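Local coordinates for glycosyl hydrolase family 62 protein (Coprinopsis cinerea, PDB 5B6T), which hydrolyses alpha-L-arabinofuranosidic bonds, probably releasing arabinose side groups from arabinoxylan in hemicellulose, at residues Gln85-Ala90 with Met144-Asp149; Met128-Arg133 with Phe178-Ile183; Leu152-Ser157 with Arg166-Leu171. One frame throughout, in Å; residues are numbered along the deposited sequence.

Contact 1: Gln85-Ala90 with Met144-Asp149; sequences QVFYFA and MWVICD
Q85 reaches across from strand 85-89 and meets the backbone of V146 with both ends of its amide. V146 N donates to Q85 OE1 at 2.8 Å in an almost straight bond (176°), tilted out of the Q85 carbonyl plane. In return Q85 NE2 gives a hydrogen to V146 O at 2.9 Å, on a lone pair and in the plane of that carbonyl. This pair of bonds fixes the rotation of the buried amide. The W145 ring supports it from one face: Q85 NE2 stands 3.2 Å above the W145 ring plane and over its centre, the amide and indole planes 27° apart. Q85 CG makes a CH-pi contact with the six-membered ring of W145. With CG trans to the main-chain nitrogen (chi1 -179°), the extended Q85 side chain spans the space between the strands. These run roughly parallel, their axes 7.9 Å apart at closest, as the innermost strands of two successive blades in the five-bladed beta-propeller of family 62; Q85 thus bonds one blade to the next without forming a continuous sheet. Farther along, F87 CZ packs on V146 CG1 at 3.7 Å, and C148 SG lies at the edge of the F89 ring, 4.2 Å from F89 CE1. C148 is tied by a disulfide to C153 on the neighbouring strand. Behind the amide, W145 is held by a hydrogen bond from NE1 to V199 O in the following blade and meets Y200 edge-to-face; its side chain lies about 5 Å from the bound calcium ion.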
ATOM      1  N   GLN A  85       6.304   1.126  -1.228  1.00  5.55           N
ATOM      2  CA  GLN A  85       6.075  -0.238  -1.680  1.00  5.75           C
ATOM      3  C   GLN A  85       7.434  -0.865  -1.875  1.00  5.92           C
ATOM      4  O   GLN A  85       8.202  -0.378  -2.684  1.00  6.17           O
ATOM      5  CB  GLN A  85       5.309  -0.292  -3.008  1.00  5.85           C
ATOM      6  CG  GLN A  85       5.050  -1.732  -3.454  1.00  5.91           C
ATOM      7  CD  GLN A  85       4.806  -1.863  -4.934  1.00  6.05           C
ATOM      8  OE1 GLN A  85       5.217  -1.039  -5.736  1.00  6.25           O
ATOM      9  NE2 GLN A  85       4.172  -2.961  -5.303  1.00  6.10           N
ATOM     10  N   VAL A  86       7.728  -1.938  -1.152  1.00  6.14           N
ATOM     11  CA  VAL A  86       8.991  -2.653  -1.300  1.00  6.54           C
ATOM     12  C   VAL A  86       8.826  -3.958  -2.069  1.00  6.40           C
ATOM     13  O   VAL A  86       7.865  -4.691  -1.853  1.00  6.92           O
ATOM     14  CB  VAL A  86       9.675  -2.930   0.080  1.00  6.62           C
ATOM     15  CG1 VAL A  86       8.872  -3.899   0.947  1.00  6.62           C
ATOM     16  CG2 VAL A  86      11.102  -3.451  -0.120  1.00  7.09           C
ATOM     17  N   PHE A  87       9.792  -4.285  -2.914  1.00  6.69           N
ATOM     18  CA  PHE A  87       9.804  -5.581  -3.619  1.00  6.93           C
ATOM     19  C   PHE A  87      11.198  -5.826  -4.166  1.00  7.18           C
ATOM     20  O   PHE A  87      11.986  -4.889  -4.316  1.00  7.73           O
ATOM     21  CB  PHE A  87       8.771  -5.675  -4.779  1.00  6.82           C
ATOM     22  CG  PHE A  87       8.918  -4.602  -5.817  1.00  7.02           C
ATOM     23  CD1 PHE A  87       9.708  -4.808  -6.946  1.00  7.54           C
ATOM     24  CD2 PHE A  87       8.226  -3.396  -5.711  1.00  7.11           C
ATOM     25  CE1 PHE A  87       9.865  -3.818  -7.892  1.00  7.40           C
ATOM     26  CE2 PHE A  87       8.396  -2.400  -6.670  1.00  7.31           C
ATOM     27  CZ  PHE A  87       9.172  -2.639  -7.774  1.00  7.32           C
ATOM     28  N   TYR A  88      11.484  -7.079  -4.480  1.00  7.59           N
ATOM     29  CA  TYR A  88      12.777  -7.461  -5.018  1.00  8.33           C
ATOM     30  C   TYR A  88      12.636  -7.596  -6.506  1.00  8.18           C
ATOM     31  O   TYR A  88      11.840  -8.430  -6.992  1.00  7.76           O
ATOM     32  CB  TYR A  88      13.207  -8.794  -4.403  1.00  9.35           C
ATOM     33  CG  TYR A  88      14.550  -9.305  -4.827  1.00 10.35           C
ATOM     34  CD1 TYR A  88      15.728  -8.698  -4.386  1.00 11.05           C
ATOM     35  CD2 TYR A  88      14.646 -10.444  -5.577  1.00 11.60           C
ATOM     36  CE1 TYR A  88      16.970  -9.189  -4.753  1.00 11.97           C
ATOM     37  CE2 TYR A  88      15.876 -10.946  -5.950  1.00 12.32           C
ATOM     38  CZ  TYR A  88      17.031 -10.316  -5.537  1.00 11.89           C
ATOM     39  OH  TYR A  88      18.268 -10.863  -5.872  1.00 14.59           O
ATOM     40  N   PHE A  89      13.389  -6.795  -7.249  1.00  7.84           N
ATOM     41  CA  PHE A  89      13.358  -6.864  -8.711  1.00  7.95           C
ATOM     42  C   PHE A  89      14.425  -7.851  -9.138  1.00  8.49           C
ATOM     43  O   PHE A  89      15.613  -7.516  -9.295  1.00  8.53           O
ATOM     44  CB  PHE A  89      13.566  -5.499  -9.367  1.00  8.12           C
ATOM     45  CG  PHE A  89      13.272  -5.506 -10.836  1.00  8.13           C
ATOM     46  CD1 PHE A  89      11.968  -5.575 -11.280  1.00  8.03           C
ATOM     47  CD2 PHE A  89      14.295  -5.517 -11.779  1.00  8.74           C
ATOM     48  CE1 PHE A  89      11.673  -5.627 -12.618  1.00  7.86           C
ATOM     49  CE2 PHE A  89      14.008  -5.552 -13.133  1.00  8.92           C
ATOM     50  CZ  PHE A  89      12.709  -5.616 -13.556  1.00  8.57           C
ATOM     51  N   ALA A  90      13.999  -9.097  -9.274  1.00  8.86           N
ATOM     52  CA  ALA A  90      14.933 -10.221  -9.403  1.00  9.61           C
ATOM     53  C   ALA A  90      15.900 -10.098 -10.580  1.00 10.29           C
ATOM     54  O   ALA A  90      17.086 -10.428 -10.418  1.00 10.65           O
ATOM     55  CB  ALA A  90      14.159 -11.523  -9.437  1.00  9.61           C
ATOM     56  N   MET A 144       1.786   5.022  -5.299  1.00  6.41           N
ATOM     57  CA  MET A 144       2.449   4.446  -6.461  1.00  6.73           C
ATOM     58  C   MET A 144       2.665   2.962  -6.228  1.00  6.54           C
ATOM     59  O   MET A 144       3.211   2.575  -5.185  1.00  7.21           O
ATOM     60  CB  MET A 144       3.804   5.140  -6.655  1.00  7.07           C
ATOM     61  CG  MET A 144       3.749   6.652  -6.584  1.00  7.59           C
ATOM     62  SD  MET A 144       2.717   7.363  -7.870  1.00  8.28           S
ATOM     63  CE  MET A 144       2.657   9.078  -7.321  1.00  8.08           C
ATOM     64  N   TRP A 145       2.272   2.145  -7.207  1.00  6.31           N
ATOM     65  CA  TRP A 145       2.335   0.691  -7.063  1.00  6.17           C
ATOM     66  C   TRP A 145       2.812   0.012  -8.334  1.00  6.31           C
ATOM     67  O   TRP A 145       2.190   0.183  -9.407  1.00  6.72           O
ATOM     68  CB  TRP A 145       0.942   0.179  -6.675  1.00  6.17           C
ATOM     69  CG  TRP A 145       0.890  -1.306  -6.480  1.00  6.08           C
ATOM     70  CD1 TRP A 145       0.728  -2.271  -7.449  1.00  6.05           C
ATOM     71  CD2 TRP A 145       0.977  -2.004  -5.246  1.00  5.90           C
ATOM     72  NE1 TRP A 145       0.758  -3.503  -6.883  1.00  6.30           N
ATOM     73  CE2 TRP A 145       0.887  -3.379  -5.526  1.00  5.96           C
ATOM     74  CE3 TRP A 145       1.119  -1.600  -3.924  1.00  5.87           C
ATOM     75  CZ2 TRP A 145       0.964  -4.358  -4.520  1.00  6.09           C
ATOM     76  CZ3 TRP A 145       1.210  -2.559  -2.948  1.00  5.92           C
ATOM     77  CH2 TRP A 145       1.104  -3.920  -3.243  1.00  6.06           C
ATOM     78  N   VAL A 146       3.866  -0.789  -8.219  1.00  6.23           N
ATOM     79  CA  VAL A 146       4.411  -1.585  -9.320  1.00  6.36           C
ATOM     80  C   VAL A 146       3.992  -3.041  -9.197  1.00  6.31           C
ATOM     81  O   VAL A 146       4.038  -3.629  -8.122  1.00  6.35           O
ATOM     82  CB  VAL A 146       5.961  -1.479  -9.361  1.00  6.61           C
ATOM     83  CG1 VAL A 146       6.557  -2.505 -10.329  1.00  6.71           C
ATOM     84  CG2 VAL A 146       6.418  -0.070  -9.687  1.00  6.71           C
ATOM     85  N   ILE A 147       3.616  -3.624 -10.332  1.00  6.26           N
ATOM     86  CA  ILE A 147       3.483  -5.080 -10.481  1.00  6.40           C
ATOM     87  C   ILE A 147       3.933  -5.446 -11.890  1.00  6.69           C
ATOM     88  O   ILE A 147       3.574  -4.777 -12.866  1.00  6.95           O
ATOM     89  CB  ILE A 147       2.063  -5.595 -10.145  1.00  6.11           C
ATOM     90  CG1 ILE A 147       1.952  -7.101 -10.395  1.00  6.08           C
ATOM     91  CG2 ILE A 147       0.959  -4.839 -10.894  1.00  6.04           C
ATOM     92  CD1 ILE A 147       0.700  -7.726  -9.858  1.00  6.35           C
ATOM     93  N   CYS A 148       4.706  -6.533 -11.989  1.00  6.94           N
ATOM     94  CA  CYS A 148       5.216  -7.028 -13.261  1.00  7.85           C
ATOM     95  C   CYS A 148       4.700  -8.435 -13.530  1.00  8.69           C
ATOM     96  O   CYS A 148       4.468  -9.207 -12.607  1.00  8.13           O
ATOM     97  CB  CYS A 148       6.743  -7.067 -13.243  1.00  8.03           C
ATOM     98  SG  CYS A 148       7.489  -5.515 -12.688  1.00  8.82           S
ATOM     99  N   ASP A 149       4.614  -8.797 -14.808  1.00  9.81           N
ATOM    100  CA  ASP A 149       4.408 -10.197 -15.163  1.00 11.41           C
ATOM    101  C   ASP A 149       5.673 -10.653 -15.909  1.00 12.13           C
ATOM    102  O   ASP A 149       6.708 -10.016 -15.769  1.00 11.51           O
ATOM    103  CB  ASP A 149       3.093 -10.373 -15.933  1.00 12.46           C
ATOM    104  CG  ASP A 149       3.127  -9.813 -17.348  1.00 12.84           C
ATOM    105  OD1 ASP A 149       4.126  -9.245 -17.811  1.00 13.14           O
ATOM    106  OD2 ASP A 149       2.088  -9.958 -18.026  1.00 14.72           O
TER

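Contact 2: Met128-Arg133 with Phe178-Ile183; sequences MPAIIR and FNEPVI
P129 faces E180 with their CA atoms 6.6 Å apart, and I131 faces P181 at a CA-CA distance of 7.0 Å, where the start of helix 130-135 meets the loop leading into strand 182-186. The E180 side chain, bent at chi2 (71°), brings its carboxylate to the helix start. I131 N donates to E180 OE2 at 3.0 Å, meeting it almost in line with the C-O bond, while a water joins A130 N to E180 OE1. The negative group sits at the N-terminal end of the helix, where the N-H groups would probably favour it. Beside the carboxylate, the two prolines cross at about a right angle, tightly packed with P129 CB 3.5 Å from P181 CD. I131 CG2 lies against P181 O and the P181 ring, and I131 CD1 extends to I183 CG1 (4.1 Å). Shortening I131 to an alanine removes CG2 and CD1, which would probably open a gap beside P181 and leave I183 CG1 without this neighbour. I132 CD1 adds a contact to P181 CG. P129 and I132 also rest on W141, I132 touches S157, and I132 and I183 both touch Y165, so the short helix lies over the sheet face that carries S157 and Y165, towards strands 152-158, 163-170 and 182-186.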
ATOM      1  N   MET A 128       4.567  15.200 -13.771  1.00 10.58           N
ATOM      2  CA  MET A 128       3.235  14.637 -13.759  1.00 10.06           C
ATOM      3  C   MET A 128       2.732  14.471 -15.188  1.00  9.44           C
ATOM      4  O   MET A 128       2.695  15.439 -15.936  1.00  9.39           O
ATOM      5  CB  MET A 128       2.279  15.513 -12.977  1.00 10.33           C
ATOM      6  CG  MET A 128       0.939  14.850 -12.706  1.00 10.59           C
ATOM      7  SD  MET A 128      -0.222  15.840 -11.754  1.00 11.70           S
ATOM      8  CE  MET A 128       0.676  16.017 -10.200  1.00 11.15           C
ATOM      9  N   PRO A 129       2.360  13.238 -15.576  1.00  8.69           N
ATOM     10  CA  PRO A 129       1.846  13.016 -16.918  1.00  8.77           C
ATOM     11  C   PRO A 129       0.642  13.873 -17.260  1.00  8.45           C
ATOM     12  O   PRO A 129      -0.161  14.186 -16.376  1.00  8.38           O
ATOM     13  CB  PRO A 129       1.464  11.533 -16.905  1.00  9.15           C
ATOM     14  CG  PRO A 129       2.415  10.922 -15.916  1.00  8.99           C
ATOM     15  CD  PRO A 129       2.555  11.964 -14.833  1.00  9.20           C
ATOM     16  N   ALA A 130       0.519  14.218 -18.540  1.00  8.22           N
ATOM     17  CA  ALA A 130      -0.581  15.080 -18.982  1.00  8.92           C
ATOM     18  C   ALA A 130      -1.934  14.542 -18.581  1.00  8.82           C
ATOM     19  O   ALA A 130      -2.776  15.298 -18.116  1.00  9.40           O
ATOM     20  CB  ALA A 130      -0.559  15.267 -20.487  1.00  9.31           C
ATOM     21  N   ILE A 131      -2.169  13.242 -18.740  1.00  8.68           N
ATOM     22  CA  ILE A 131      -3.505  12.725 -18.415  1.00  8.45           C
ATOM     23  C   ILE A 131      -3.846  12.916 -16.930  1.00  8.58           C
ATOM     24  O   ILE A 131      -5.023  13.074 -16.533  1.00  8.86           O
ATOM     25  CB  ILE A 131      -3.647  11.249 -18.865  1.00  8.86           C
ATOM     26  CG1 ILE A 131      -5.106  10.828 -18.875  1.00  9.10           C
ATOM     27  CG2 ILE A 131      -2.783  10.343 -18.005  1.00  8.68           C
ATOM     28  CD1 ILE A 131      -5.357   9.521 -19.592  1.00  9.74           C
ATOM     29  N   ILE A 132      -2.819  12.856 -16.086  1.00  7.75           N
ATOM     30  CA  ILE A 132      -3.027  13.037 -14.656  1.00  8.04           C
ATOM     31  C   ILE A 132      -3.242  14.521 -14.335  1.00  7.92           C
ATOM     32  O   ILE A 132      -4.174  14.882 -13.628  1.00  8.06           O
ATOM     33  CB  ILE A 132      -1.878  12.396 -13.814  1.00  7.92           C
ATOM     34  CG1 ILE A 132      -1.789  10.908 -14.163  1.00  8.06           C
ATOM     35  CG2 ILE A 132      -2.143  12.585 -12.326  1.00  8.43           C
ATOM     36  CD1 ILE A 132      -0.764  10.118 -13.371  1.00  8.15           C
ATOM     37  N   ARG A 133      -2.409  15.400 -14.894  1.00  8.54           N
ATOM     38  CA  ARG A 133      -2.624  16.824 -14.738  1.00  9.38           C
ATOM     39  C   ARG A 133      -4.026  17.222 -15.199  1.00  9.01           C
ATOM     40  O   ARG A 133      -4.682  18.110 -14.618  1.00  9.05           O
ATOM     41  CB  ARG A 133      -1.643  17.619 -15.587  1.00 10.42           C
ATOM     42  CG  ARG A 133      -0.183  17.457 -15.202  1.00 11.48           C
ATOM     43  CD  ARG A 133       0.732  18.559 -15.767  1.00 12.97           C
ATOM     44  NE  ARG A 133       0.489  18.895 -17.151  1.00 15.02           N
ATOM     45  CZ  ARG A 133       1.065  18.331 -18.210  1.00 15.83           C
ATOM     46  NH1 ARG A 133       1.954  17.334 -18.099  1.00 17.10           N
ATOM     47  NH2 ARG A 133       0.721  18.763 -19.412  1.00 17.04           N
ATOM     48  N   PHE A 178       8.513   3.973 -18.733  1.00  8.89           N
ATOM     49  CA  PHE A 178       7.086   3.979 -18.464  1.00  9.26           C
ATOM     50  C   PHE A 178       6.371   4.938 -19.384  1.00  9.56           C
ATOM     51  O   PHE A 178       6.755   6.096 -19.514  1.00  9.52           O
ATOM     52  CB  PHE A 178       6.767   4.281 -16.991  1.00  9.21           C
ATOM     53  CG  PHE A 178       6.834   3.077 -16.119  1.00  9.24           C
ATOM     54  CD1 PHE A 178       5.911   2.045 -16.262  1.00  8.95           C
ATOM     55  CD2 PHE A 178       7.828   2.948 -15.173  1.00  9.21           C
ATOM     56  CE1 PHE A 178       5.973   0.942 -15.447  1.00  9.00           C
ATOM     57  CE2 PHE A 178       7.897   1.825 -14.351  1.00  9.42           C
ATOM     58  CZ  PHE A 178       6.973   0.821 -14.487  1.00  9.36           C
ATOM     59  N   ASN A 179       5.310   4.431 -20.014  1.00  9.32           N
ATOM     60  CA  ASN A 179       4.612   5.191 -21.036  1.00  9.08           C
ATOM     61  C   ASN A 179       3.577   6.121 -20.451  1.00  9.18           C
ATOM     62  O   ASN A 179       3.462   6.260 -19.216  1.00  8.67           O
ATOM     63  CB  ASN A 179       4.021   4.260 -22.100  1.00  9.20           C
ATOM     64  CG  ASN A 179       2.913   3.380 -21.583  1.00 10.26           C
ATOM     65  OD1 ASN A 179       2.598   3.342 -20.391  1.00  9.54           O
ATOM     66  ND2 ASN A 179       2.327   2.616 -22.495  1.00 11.19           N
ATOM     67  N   GLU A 180       2.825   6.798 -21.315  1.00  9.37           N
ATOM     68  CA  GLU A 180       1.791   7.685 -20.827  1.00  9.81           C
ATOM     69  C   GLU A 180       0.732   6.827 -20.135  1.00  9.16           C
ATOM     70  O   GLU A 180       0.288   5.822 -20.678  1.00  9.40           O
ATOM     71  CB  GLU A 180       1.153   8.473 -21.981  1.00 11.13           C
ATOM     72  CG  GLU A 180       0.050   9.450 -21.541  1.00 12.31           C
ATOM     73  CD  GLU A 180       0.529  10.700 -20.778  1.00 13.80           C
ATOM     74  OE1 GLU A 180       1.790  10.886 -20.655  1.00 13.83           O
ATOM     75  OE2 GLU A 180      -0.366  11.503 -20.311  1.00 12.25           O
ATOM     76  N   PRO A 181       0.312   7.197 -18.909  1.00  8.58           N
ATOM     77  CA  PRO A 181      -0.718   6.351 -18.297  1.00  8.69           C
ATOM     78  C   PRO A 181      -2.050   6.350 -19.028  1.00  8.67           C
ATOM     79  O   PRO A 181      -2.405   7.331 -19.690  1.00  9.04           O
ATOM     80  CB  PRO A 181      -0.903   6.950 -16.895  1.00  8.70           C
ATOM     81  CG  PRO A 181       0.194   7.935 -16.721  1.00  9.14           C
ATOM     82  CD  PRO A 181       0.655   8.348 -18.067  1.00  8.83           C
ATOM     83  N   VAL A 182      -2.781   5.238 -18.898  1.00  8.52           N
ATOM     84  CA  VAL A 182      -4.211   5.184 -19.259  1.00  8.76           C
ATOM     85  C   VAL A 182      -5.006   5.225 -17.954  1.00  9.07           C
ATOM     86  O   VAL A 182      -4.460   5.005 -16.875  1.00  9.42           O
ATOM     87  CB  VAL A 182      -4.590   3.933 -20.102  1.00  9.28           C
ATOM     88  CG1 VAL A 182      -3.822   3.949 -21.425  1.00  9.74           C
ATOM     89  CG2 VAL A 182      -4.363   2.648 -19.325  1.00  9.58           C
ATOM     90  N   ILE A 183      -6.282   5.538 -18.038  1.00  9.13           N
ATOM     91  CA  ILE A 183      -7.176   5.441 -16.880  1.00  9.43           C
ATOM     92  C   ILE A 183      -7.619   3.980 -16.831  1.00  9.75           C
ATOM     93  O   ILE A 183      -8.348   3.484 -17.717  1.00 10.85           O
ATOM     94  CB  ILE A 183      -8.369   6.438 -16.966  1.00 10.12           C
ATOM     95  CG1 ILE A 183      -7.843   7.879 -16.788  1.00 10.62           C
ATOM     96  CG2 ILE A 183      -9.386   6.107 -15.875  1.00 10.37           C
ATOM     97  CD1 ILE A 183      -8.792   9.008 -17.150  1.00 11.16           C
TER
HETATM   98  O   HOH W   1       2.460  13.495 -20.503  1.00 15.91           O

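Contact 3: Leu152-Ser157 with Arg166-Leu171; sequences LCHLFS and RSQTSL
R166 NH1 donates to H154 ND1 at 2.9 Å; the bond is bent (134° at the hydrogen) but lies in the plane of the imidazole, which receives it at its edge. The same nitrogen also bonds Q168 OE1 at 2.8 Å, in the plane of the Q168 carbonyl and on a lone pair. NH1 therefore joins two acceptors, the imidazole of one strand and an amide of its own. The arginine turns at chi3 (59°), which swings the guanidinium toward H154, its plane 62° from the imidazole. Backbone bonds join the strands at two hydrogen-bonded pairs: C153 N reaches T169 O at 2.8 Å and T169 N reaches C153 O, while L155 N gives to S167 O at 2.9 Å and S167 N to L155 O. At the non-hydrogen-bonded pairs H154-Q168 and F156-R166, the CA atoms of H154, Q168 and R166 make C-H...O contacts with S167 O, C153 O and L155 O. H154, F156, R166 and Q168 share one face of the sheet. There the aliphatic part of R166 covers the F156 ring, CG standing 3.9 Å from the F156 ring centroid in a CH-pi contact and R166 CD 3.5 Å from F156 CZ. L152 CD1 touches the Q168 amide at 3.9 Å from NE2. C153, L155, S167 and T169 line the other face, where C153 SG packs on L171 CD1 at 3.8 Å and T169 CG2 meets C153 CB. On that side S167 OG is bonded to Y125 OH and N179 O, and T169 OG1 to N176 O. Strands 152-158 and 163-170 form an antiparallel beta hairpin, the two central strands of a four-stranded propeller blade, flanked by strand 142-148 inside and strand 182-186 outside.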
ATOM      1  N   LEU A 152       6.027  -7.501 -18.951  1.00 12.12           N
ATOM      2  CA  LEU A 152       5.800  -6.076 -18.693  1.00 11.37           C
ATOM      3  C   LEU A 152       5.833  -5.736 -17.225  1.00 10.38           C
ATOM      4  O   LEU A 152       5.541  -6.576 -16.387  1.00 10.76           O
ATOM      5  CB  LEU A 152       4.403  -5.676 -19.172  1.00 11.91           C
ATOM      6  CG  LEU A 152       4.117  -5.811 -20.664  1.00 12.83           C
ATOM      7  CD1 LEU A 152       2.635  -5.552 -20.948  1.00 13.58           C
ATOM      8  CD2 LEU A 152       5.019  -4.882 -21.460  1.00 13.00           C
ATOM      9  N   CYS A 153       6.168  -4.472 -16.939  1.00  9.88           N
ATOM     10  CA  CYS A 153       5.991  -3.861 -15.640  1.00  9.51           C
ATOM     11  C   CYS A 153       4.932  -2.793 -15.736  1.00  8.57           C
ATOM     12  O   CYS A 153       4.857  -2.082 -16.748  1.00  8.19           O
ATOM     13  CB  CYS A 153       7.297  -3.231 -15.164  1.00 10.40           C
ATOM     14  SG  CYS A 153       8.606  -4.458 -14.986  1.00 15.95           S
ATOM     15  N   HIS A 154       4.089  -2.729 -14.709  1.00  7.74           N
ATOM     16  CA  HIS A 154       2.993  -1.773 -14.641  1.00  7.70           C
ATOM     17  C   HIS A 154       3.172  -0.869 -13.435  1.00  7.52           C
ATOM     18  O   HIS A 154       3.567  -1.339 -12.365  1.00  7.49           O
ATOM     19  CB  HIS A 154       1.627  -2.500 -14.550  1.00  7.98           C
ATOM     20  CG  HIS A 154       1.382  -3.442 -15.696  1.00  8.01           C
ATOM     21  ND1 HIS A 154       0.645  -3.082 -16.800  1.00  8.23           N
ATOM     22  CD2 HIS A 154       1.784  -4.712 -15.910  1.00  8.61           C
ATOM     23  CE1 HIS A 154       0.624  -4.093 -17.656  1.00  8.51           C
ATOM     24  NE2 HIS A 154       1.283  -5.102 -17.121  1.00  8.80           N
ATOM     25  N   LEU A 155       2.840   0.393 -13.612  1.00  7.19           N
ATOM     26  CA  LEU A 155       2.929   1.366 -12.542  1.00  7.35           C
ATOM     27  C   LEU A 155       1.565   2.028 -12.373  1.00  7.33           C
ATOM     28  O   LEU A 155       1.073   2.749 -13.265  1.00  7.48           O
ATOM     29  CB  LEU A 155       4.020   2.398 -12.866  1.00  7.75           C
ATOM     30  CG  LEU A 155       4.149   3.582 -11.891  1.00  8.02           C
ATOM     31  CD1 LEU A 155       4.476   3.121 -10.474  1.00  8.63           C
ATOM     32  CD2 LEU A 155       5.193   4.575 -12.364  1.00  8.40           C
ATOM     33  N   PHE A 156       0.935   1.729 -11.249  1.00  6.77           N
ATOM     34  CA  PHE A 156      -0.356   2.287 -10.907  1.00  6.80           C
ATOM     35  C   PHE A 156      -0.200   3.483  -9.982  1.00  6.89           C
ATOM     36  O   PHE A 156       0.711   3.552  -9.166  1.00  6.94           O
ATOM     37  CB  PHE A 156      -1.231   1.245 -10.191  1.00  6.74           C
ATOM     38  CG  PHE A 156      -1.683   0.105 -11.067  1.00  6.67           C
ATOM     39  CD1 PHE A 156      -0.867  -1.022 -11.310  1.00  6.69           C
ATOM     40  CD2 PHE A 156      -2.928   0.152 -11.644  1.00  6.91           C
ATOM     41  CE1 PHE A 156      -1.327  -2.057 -12.111  1.00  6.92           C
ATOM     42  CE2 PHE A 156      -3.379  -0.884 -12.426  1.00  6.96           C
ATOM     43  CZ  PHE A 156      -2.584  -1.984 -12.658  1.00  6.99           C
ATOM     44  N   SER A 157      -1.160   4.393 -10.050  1.00  6.79           N
ATOM     45  CA  SER A 157      -1.209   5.546  -9.173  1.00  7.08           C
ATOM     46  C   SER A 157      -2.641   6.109  -9.139  1.00  7.25           C
ATOM     47  O   SER A 157      -3.469   5.837 -10.024  1.00  6.71           O
ATOM     48  CB  SER A 157      -0.170   6.591  -9.631  1.00  7.11           C
ATOM     49  OG  SER A 157      -0.518   7.187 -10.869  1.00  7.75           O
ATOM     50  N   ARG A 166      -2.604   3.760 -14.958  1.00  7.25           N
ATOM     51  CA  ARG A 166      -1.663   2.667 -15.190  1.00  7.61           C
ATOM     52  C   ARG A 166      -0.750   2.951 -16.400  1.00  7.69           C
ATOM     53  O   ARG A 166      -1.260   3.200 -17.501  1.00  7.88           O
ATOM     54  CB  ARG A 166      -2.422   1.374 -15.425  1.00  7.84           C
ATOM     55  CG  ARG A 166      -1.549   0.128 -15.530  1.00  7.92           C
ATOM     56  CD  ARG A 166      -2.258  -1.117 -16.025  1.00  8.03           C
ATOM     57  NE  ARG A 166      -2.838  -0.926 -17.361  1.00  8.11           N
ATOM     58  CZ  ARG A 166      -2.154  -0.994 -18.496  1.00  8.75           C
ATOM     59  NH1 ARG A 166      -0.869  -1.263 -18.497  1.00  9.21           N
ATOM     60  NH2 ARG A 166      -2.774  -0.783 -19.642  1.00  9.62           N
ATOM     61  N   SER A 167       0.568   2.949 -16.165  1.00  7.43           N
ATOM     62  CA  SER A 167       1.585   2.979 -17.230  1.00  8.21           C
ATOM     63  C   SER A 167       2.233   1.628 -17.303  1.00  8.35           C
ATOM     64  O   SER A 167       2.173   0.816 -16.358  1.00  8.31           O
ATOM     65  CB  SER A 167       2.673   4.021 -16.953  1.00  8.09           C
ATOM     66  OG  SER A 167       2.165   5.343 -17.048  1.00  8.28           O
ATOM     67  N   GLN A 168       2.889   1.368 -18.430  1.00  8.39           N
ATOM     68  CA  GLN A 168       3.675   0.150 -18.535  1.00  8.91           C
ATOM     69  C   GLN A 168       4.996   0.370 -19.226  1.00  9.22           C
ATOM     70  O   GLN A 168       5.169   1.355 -19.951  1.00  9.19           O
ATOM     71  CB  GLN A 168       2.859  -0.935 -19.239  1.00  9.64           C
ATOM     72  CG  GLN A 168       2.344  -0.507 -20.610  1.00 10.34           C
ATOM     73  CD  GLN A 168       1.593  -1.627 -21.279  1.00 11.23           C
ATOM     74  OE1 GLN A 168       0.578  -2.131 -20.751  1.00 11.49           O
ATOM     75  NE2 GLN A 168       2.086  -2.048 -22.450  1.00 13.00           N
ATOM     76  N   THR A 169       5.936  -0.537 -18.941  1.00  8.99           N
ATOM     77  CA  THR A 169       7.217  -0.598 -19.610  1.00  9.03           C
ATOM     78  C   THR A 169       7.643  -2.062 -19.712  1.00  9.87           C
ATOM     79  O   THR A 169       7.006  -2.913 -19.125  1.00  9.44           O
ATOM     80  CB  THR A 169       8.302   0.245 -18.878  1.00  9.21           C
ATOM     81  OG1 THR A 169       9.449   0.419 -19.716  1.00  9.94           O
ATOM     82  CG2 THR A 169       8.749  -0.386 -17.590  1.00  9.39           C
ATOM     83  N   SER A 170       8.675  -2.374 -20.492  1.00 10.18           N
ATOM     84  CA  SER A 170       9.153  -3.752 -20.531  1.00 10.81           C
ATOM     85  C   SER A 170       9.877  -4.147 -19.255  1.00 11.32           C
ATOM     86  O   SER A 170      10.501  -3.321 -18.578  1.00 11.03           O
ATOM     87  CB  SER A 170      10.070  -4.011 -21.728  1.00 11.42           C
ATOM     88  OG  SER A 170      11.233  -3.244 -21.567  1.00 12.68           O
ATOM     89  N   LEU A 171       9.843  -5.441 -18.950  1.00 12.44           N
ATOM     90  CA  LEU A 171      10.638  -5.972 -17.852  1.00 13.23           C
ATOM     91  C   LEU A 171      12.130  -5.623 -17.981  1.00 14.59           C
ATOM     92  O   LEU A 171      12.772  -5.313 -16.984  1.00 15.05           O
ATOM     93  CB  LEU A 171      10.413  -7.491 -17.730  1.00 13.79           C
ATOM     94  CG  LEU A 171      10.934  -8.241 -16.511  1.00 14.33           C
ATOM     95  CD1 LEU A 171      10.166  -7.858 -15.275  1.00 13.60           C
ATOM     96  CD2 LEU A 171      10.781  -9.729 -16.760  1.00 14.72           C
TER

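Overall arrangement
From the N terminus, strand 82-89 opens contact 1, and the loop it closes, 53 residues long, ends at strand 142-148, the inner strand of the next blade. Contact 2 starts within that loop, at residues 128-133, and closes only at 178-183, so contacts 1 and 2 cross along the chain. Contact 3 follows contact 1 in series and falls wholly within the span of contact 2. Contacts 1 and 3 are linked by backbone bonds between strands 142-148 and 152-158 and by the C148-C153 disulfide; contacts 3 and 2 meet through N179 with S167 and Q168. Together they bind one blade to its predecessor and to the short helix 130-135.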